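Side-chain contact in conserved hypothetical protein (Bacteroides thetaiotaomicron, PDB 2FB6), which is of unknown function but folds as a small alpha/beta domain built on a five-stranded parallel sheet: residues Phe84-Ala87 against Ser88-Thr91. Residues are numbered along the deposited sequence; the frame is centred on the assembly and turned at random. Where two conformers were deposited one is given.
Sequences FGVA and SIIT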
loop_
_atom_site.group_PDB
_atom_site.type_symbol
_atom_site.label_atom_id
_atom_site.label_comp_id
_atom_site.label_asym_id
_atom_site.label_seq_id
_atom_site.Cartn_x
_atom_site.Cartn_y
_atom_site.Cartn_z
ATOM N N PHE A 84 10.971 9.963 -9.049
ATOM C CA PHE A 84 11.806 8.790 -9.286
ATOM C C PHE A 84 11.717 8.298 -10.739
ATOM O O PHE A 84 12.462 7.386 -11.127
ATOM C CB PHE A 84 11.441 7.656 -8.316
ATOM C CG PHE A 84 11.540 8.030 -6.845
ATOM C CD1 PHE A 84 12.281 9.136 -6.421
ATOM C CD2 PHE A 84 10.893 7.255 -5.879
ATOM C CE1 PHE A 84 12.361 9.477 -5.056
ATOM C CE2 PHE A 84 10.972 7.569 -4.517
ATOM C CZ PHE A 84 11.708 8.679 -4.097
ATOM N N GLY A 85 10.791 8.849 -11.523
ATOM C CA GLY A 85 10.620 8.489 -12.939
ATOM C C GLY A 85 10.037 7.098 -13.199
ATOM O O GLY A 85 10.417 6.410 -14.169
ATOM N N VAL A 86 9.096 6.687 -12.346
ATOM C CA VAL A 86 8.558 5.327 -12.401
ATOM C C VAL A 86 7.032 5.240 -12.469
ATOM O O VAL A 86 6.457 4.167 -12.276
ATOM C CB VAL A 86 9.063 4.479 -11.204
ATOM C CG1 VAL A 86 10.573 4.354 -11.244
ATOM C CG2 VAL A 86 8.608 5.070 -9.859
ATOM N N ALA A 87 6.360 6.361 -12.729
ATOM C CA ALA A 87 4.894 6.323 -12.756
ATOM C C ALA A 87 4.327 5.267 -13.710
ATOM O O ALA A 87 3.362 4.591 -13.368
ATOM C CB ALA A 87 4.307 7.697 -13.053
ATOM N N SER A 88 4.917 5.119 -14.897
ATOM C CA SER A 88 4.433 4.140 -15.868
ATOM C C SER A 88 4.570 2.717 -15.320
ATOM O O SER A 88 3.649 1.915 -15.442
ATOM C CB SER A 88 5.175 4.281 -17.210
ATOM O OG SER A 88 6.554 3.966 -17.078
ATOM N N ILE A 89 5.715 2.425 -14.702
ATOM C CA ILE A 89 5.973 1.099 -14.129
ATOM C C ILE A 89 4.940 0.797 -13.035
ATOM O O ILE A 89 4.336 -0.277 -13.005
ATOM C CB ILE A 89 7.417 1.009 -13.553
ATOM C CG1 ILE A 89 8.457 1.095 -14.681
ATOM C CG2 ILE A 89 7.625 -0.296 -12.771
ATOM C CD1 ILE A 89 9.864 1.377 -14.159
ATOM N N ILE A 90 4.719 1.771 -12.154
ATOM C CA ILE A 90 3.828 1.575 -11.016
ATOM C C ILE A 90 2.377 1.401 -11.478
ATOM O O ILE A 90 1.690 0.477 -11.032
ATOM C CB ILE A 90 3.989 2.731 -10.002
ATOM C CG1 ILE A 90 5.405 2.744 -9.382
ATOM C CG2 ILE A 90 2.923 2.685 -8.911
ATOM C CD1 ILE A 90 5.815 1.491 -8.617
ATOM N N THR A 91 1.929 2.248 -12.409
ATOM C CA THR A 91 0.584 2.163 -12.975
ATOM C C THR A 91 0.364 0.811 -13.663
ATOM O O THR A 91 -0.707 0.197 -13.554
ATOM C CB THR A 91 0.373 3.328 -13.982
ATOM O OG1 THR A 91 0.221 4.562 -13.262
ATOM C CG2 THR A 91 -0.823 3.099 -14.902
HETATM O O HOH W 1 8.575 5.421 -16.682
#
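With its chi1 at -62°, V86 sets CG1 beside its own backbone N and CG2 between that N and the carbonyl carbon, and I90, at chi1 -65°, lays CG1 beside its backbone N, back toward the start of the helix. The two branches therefore meet at an oblique crossing, V86 CG2 against I90 CG1 at 4.0 Å, while the other methyl, V86 CG1, reaches I89 CD1 at 4.2 Å. Next to this apolar contact the carbonyl of V86, the residue at the N-cap position, takes the first i to i+4 bond of the helix: I90 N lies 3.0 Å from V86 O, almost in line with the C=O bond. One residue further on, T91 N donates to A87 O at 2.9 Å, tilted 22° from the carbonyl plane. In one of its two conformers T91 OG1 also lies 3.1 Å from A87 O. The stretch illustrates how one helix can end and the next begin with two residues, G85 and V86, between them. G85, with the positive phi that favours glycine, is the C-prime residue of a Schellman motif closing helix 78-84, and V86, directly after it, occupies the N-cap position of helix 87-92. On the outer side of this turn a water donates to G85 O at 3.3 Å; in the conformer described it also lies 2.5 Å from S88 OG, a short distance that, with S88 in two conformers, leaves the bridge doubtful. The buried V86 also packs on V51 and A55 of helix 49-56, whereas I90 touches V54 of that helix, C81 of the preceding one and V97 of the edge strand 96-98.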